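Local coordinates for protein cell division inhibitor SulA (Pseudomonas aeruginosa, PDB 1OFU) that inhibits cell division in the SOS response, probably by binding FtsZ in a 1:1 ratio and so blocking its polymerization, at residues Arg34-Ile39 with Glu58-Leu63. Numbering follows the deposited sequence.
Sequences RWLTLI and ERILLL
L36 and L38 of strand 35-39 pair in parallel with strand 60-63 through four backbone hydrogen bonds, and the strand axes cross at -20°. L36 N binds R59 O, L61 N binds L36 O and L38 N binds L61 O. L63 N binds L38 O at 2.9 Å, nearly straight.

L61 and W35 make the main side-chain contact. L61 CD1 sits over one face of the indole, 3.4 Å from the centroid of the W35 six-membered ring, in a CH-pi contact. L61 CD2 reaches the indole nearer W35 NE1. The L61 chi1 of -122° lies between staggered values, which is probably a strained conformation. The ring edge lies against the backbone: W35 CE3 is 3.4 Å from R59 C.

L61, T37 and L63 share this side of the sheet, where T37 CG2 touches L63 CD1 at 4.0 Å. L36, I60, L38 and L62 line the other side. There L36 CD2 lies beside I60 CG1 at 4.1 Å, and L38 and L62 also pack on L50 of helix 47-52.

R59 bends at chi3 (47°), which brings NH1 to R34 O at 3.1 Å, in the carbonyl plane. R59 NH2 binds E30 O.

The two strands and helix 47-52 form a beta-alpha-beta unit. Strand 60-63 is an edge strand within the chain, and L62 makes backbone hydrogen bonds to a chain of another protein in the assembly. W35 NE1 also bonds to that chain's backbone. W35 and L61 both pack on its apolar side chains, so the pair joins internal packing to the binding surface, consistent with residues 57-62 being an FtsZ-binding region.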
ATOM      1  N   ARG D  34       7.516   5.704 -15.333  1.00 49.81           N
ATOM      2  CA  ARG D  34       8.929   5.978 -15.141  1.00 45.33           C
ATOM      3  C   ARG D  34       9.444   5.164 -13.962  1.00 43.44           C
ATOM      4  O   ARG D  34       8.679   4.460 -13.297  1.00 41.57           O
ATOM      5  CB  ARG D  34       9.160   7.469 -14.899  1.00 42.22           C
ATOM      6  CG  ARG D  34       9.039   8.317 -16.151  1.00 45.99           C
ATOM      7  CD  ARG D  34       9.489   9.741 -15.887  1.00 44.89           C
ATOM      8  NE  ARG D  34       8.540  10.468 -15.049  1.00 48.24           N
ATOM      9  CZ  ARG D  34       8.732  11.712 -14.619  1.00 44.73           C
ATOM     10  NH1 ARG D  34       7.815  12.302 -13.865  1.00 41.53           N
ATOM     11  NH2 ARG D  34       9.841  12.364 -14.938  1.00 41.99           N
ATOM     12  N   TRP D  35      10.740   5.269 -13.702  1.00 41.54           N
ATOM     13  CA  TRP D  35      11.354   4.521 -12.619  1.00 39.19           C
ATOM     14  C   TRP D  35      11.127   5.123 -11.246  1.00 40.46           C
ATOM     15  O   TRP D  35      10.827   6.309 -11.094  1.00 38.55           O
ATOM     16  CB  TRP D  35      12.879   4.466 -12.763  1.00 38.33           C
ATOM     17  CG  TRP D  35      13.459   3.790 -13.956  1.00 36.61           C
ATOM     18  CD1 TRP D  35      14.164   4.384 -14.969  1.00 36.19           C
ATOM     19  CD2 TRP D  35      13.521   2.382 -14.195  1.00 34.26           C
ATOM     20  NE1 TRP D  35      14.671   3.429 -15.816  1.00 33.24           N
ATOM     21  CE2 TRP D  35      14.293   2.192 -15.367  1.00 35.86           C
ATOM     22  CE3 TRP D  35      13.008   1.261 -13.532  1.00 33.43           C
ATOM     23  CZ2 TRP D  35      14.561   0.923 -15.887  1.00 34.49           C
ATOM     24  CZ3 TRP D  35      13.279  -0.004 -14.051  1.00 31.29           C
ATOM     25  CH2 TRP D  35      14.050  -0.158 -15.216  1.00 34.22           C
ATOM     26  N   LEU D  36      11.304   4.265 -10.252  1.00 39.71           N
ATOM     27  CA  LEU D  36      11.297   4.656  -8.862  1.00 37.50           C
ATOM     28  C   LEU D  36      12.796   4.463  -8.642  1.00 37.08           C
ATOM     29  O   LEU D  36      13.302   3.344  -8.751  1.00 34.18           O
ATOM     30  CB  LEU D  36      10.527   3.665  -7.981  1.00 37.14           C
ATOM     31  CG  LEU D  36      10.894   3.828  -6.495  1.00 38.74           C
ATOM     32  CD1 LEU D  36      10.663   5.274  -6.072  1.00 35.32           C
ATOM     33  CD2 LEU D  36      10.083   2.877  -5.632  1.00 38.32           C
ATOM     34  N   THR D  37      13.526   5.539  -8.388  1.00 37.18           N
ATOM     35  CA  THR D  37      14.955   5.393  -8.173  1.00 35.29           C
ATOM     36  C   THR D  37      15.314   5.632  -6.725  1.00 37.78           C
ATOM     37  O   THR D  37      14.967   6.667  -6.148  1.00 38.65           O
ATOM     38  CB  THR D  37      15.758   6.354  -9.063  1.00 34.10           C
ATOM     39  OG1 THR D  37      15.517   6.021 -10.431  1.00 29.79           O
ATOM     40  CG2 THR D  37      17.250   6.240  -8.778  1.00 28.52           C
ATOM     41  N   LEU D  38      15.996   4.650  -6.143  1.00 34.50           N
ATOM     42  CA  LEU D  38      16.436   4.711  -4.761  1.00 33.52           C
ATOM     43  C   LEU D  38      17.938   4.980  -4.802  1.00 38.26           C
ATOM     44  O   LEU D  38      18.683   4.257  -5.468  1.00 39.05           O
ATOM     45  CB  LEU D  38      16.162   3.374  -4.063  1.00 30.39           C
ATOM     46  CG  LEU D  38      14.756   2.770  -4.178  1.00 32.50           C
ATOM     47  CD1 LEU D  38      14.687   1.485  -3.340  1.00 27.16           C
ATOM     48  CD2 LEU D  38      13.711   3.772  -3.695  1.00 30.77           C
ATOM     49  N   ILE D  39      18.392   6.011  -4.097  1.00 39.61           N
ATOM     50  CA  ILE D  39      19.808   6.331  -4.111  1.00 38.43           C
ATOM     51  C   ILE D  39      20.536   6.135  -2.792  1.00 41.91           C
ATOM     52  O   ILE D  39      20.241   6.789  -1.787  1.00 40.64           O
ATOM     53  CB  ILE D  39      20.026   7.761  -4.624  1.00 42.12           C
ATOM     54  CG1 ILE D  39      19.575   7.826  -6.088  1.00 43.84           C
ATOM     55  CG2 ILE D  39      21.488   8.167  -4.452  1.00 41.52           C
ATOM     56  CD1 ILE D  39      19.905   9.101  -6.800  1.00 53.39           C
ATOM     57  N   GLU D  58      10.073  -4.686 -11.580  1.00 41.47           N
ATOM     58  CA  GLU D  58      10.384  -4.248 -12.935  1.00 41.87           C
ATOM     59  C   GLU D  58      10.404  -2.738 -13.069  1.00 41.26           C
ATOM     60  O   GLU D  58      10.714  -2.217 -14.139  1.00 40.54           O
ATOM     61  CB  GLU D  58       9.362  -4.818 -13.926  1.00 46.90           C
ATOM     62  CG  GLU D  58       9.226  -6.335 -13.896  1.00 55.41           C
ATOM     63  CD  GLU D  58      10.477  -7.052 -14.379  1.00 64.04           C
ATOM     64  OE1 GLU D  58      10.536  -8.297 -14.264  1.00 66.52           O
ATOM     65  OE2 GLU D  58      11.402  -6.372 -14.876  1.00 66.31           O
ATOM     66  N   ARG D  59      10.093  -2.027 -11.990  1.00 36.44           N
ATOM     67  CA  ARG D  59      10.036  -0.573 -12.082  1.00 37.87           C
ATOM     68  C   ARG D  59      10.918   0.147 -11.083  1.00 38.31           C
ATOM     69  O   ARG D  59      10.746   1.342 -10.841  1.00 37.24           O
ATOM     70  CB  ARG D  59       8.589  -0.116 -11.907  1.00 33.93           C
ATOM     71  CG  ARG D  59       7.605  -0.896 -12.762  1.00 37.64           C
ATOM     72  CD  ARG D  59       6.267  -0.205 -12.751  1.00 43.90           C
ATOM     73  NE  ARG D  59       6.447   1.223 -12.994  1.00 49.33           N
ATOM     74  CZ  ARG D  59       5.525   2.143 -12.749  1.00 50.08           C
ATOM     75  NH1 ARG D  59       5.782   3.421 -13.002  1.00 49.90           N
ATOM     76  NH2 ARG D  59       4.348   1.784 -12.250  1.00 50.80           N
ATOM     77  N   ILE D  60      11.868  -0.581 -10.508  1.00 35.45           N
ATOM     78  CA  ILE D  60      12.758  -0.000  -9.524  1.00 37.47           C
ATOM     79  C   ILE D  60      14.208  -0.046  -9.963  1.00 36.30           C
ATOM     80  O   ILE D  60      14.656  -1.010 -10.575  1.00 40.66           O
ATOM     81  CB  ILE D  60      12.624  -0.732  -8.176  1.00 41.37           C
ATOM     82  CG1 ILE D  60      11.230  -0.489  -7.614  1.00 47.17           C
ATOM     83  CG2 ILE D  60      13.702  -0.262  -7.191  1.00 43.32           C
ATOM     84  CD1 ILE D  60      10.934  -1.304  -6.393  1.00 56.44           C
ATOM     85  N   LEU D  61      14.927   1.020  -9.641  1.00 35.86           N
ATOM     86  CA  LEU D  61      16.339   1.139  -9.950  1.00 37.52           C
ATOM     87  C   LEU D  61      16.982   1.518  -8.624  1.00 39.54           C
ATOM     88  O   LEU D  61      16.542   2.463  -7.959  1.00 37.25           O
ATOM     89  CB  LEU D  61      16.567   2.235 -10.996  1.00 37.06           C
ATOM     90  CG  LEU D  61      17.260   1.802 -12.289  1.00 43.81           C
ATOM     91  CD1 LEU D  61      16.549   0.602 -12.883  1.00 44.97           C
ATOM     92  CD2 LEU D  61      17.275   2.957 -13.271  1.00 42.17           C
ATOM     93  N   LEU D  62      17.995   0.760  -8.220  1.00 40.20           N
ATOM     94  CA  LEU D  62      18.689   1.022  -6.967  1.00 40.39           C
ATOM     95  C   LEU D  62      20.133   1.368  -7.310  1.00 44.81           C
ATOM     96  O   LEU D  62      20.863   0.537  -7.853  1.00 44.16           O
ATOM     97  CB  LEU D  62      18.630  -0.221  -6.075  1.00 39.75           C
ATOM     98  CG  LEU D  62      19.030  -0.123  -4.601  1.00 44.91           C
ATOM     99  CD1 LEU D  62      19.028  -1.526  -4.012  1.00 47.49           C
ATOM    100  CD2 LEU D  62      20.409   0.497  -4.441  1.00 45.40           C
ATOM    101  N   LEU D  63      20.542   2.595  -6.998  1.00 44.57           N
ATOM    102  CA  LEU D  63      21.903   3.036  -7.295  1.00 45.29           C
ATOM    103  C   LEU D  63      22.703   3.253  -6.023  1.00 48.80           C
ATOM    104  O   LEU D  63      22.156   3.650  -4.995  1.00 48.61           O
ATOM    105  CB  LEU D  63      21.876   4.342  -8.090  1.00 42.80           C
ATOM    106  CG  LEU D  63      20.919   4.427  -9.278  1.00 46.93           C
ATOM    107  CD1 LEU D  63      21.089   5.781  -9.950  1.00 47.96           C
ATOM    108  CD2 LEU D  63      21.193   3.296 -10.264  1.00 51.21           C
TER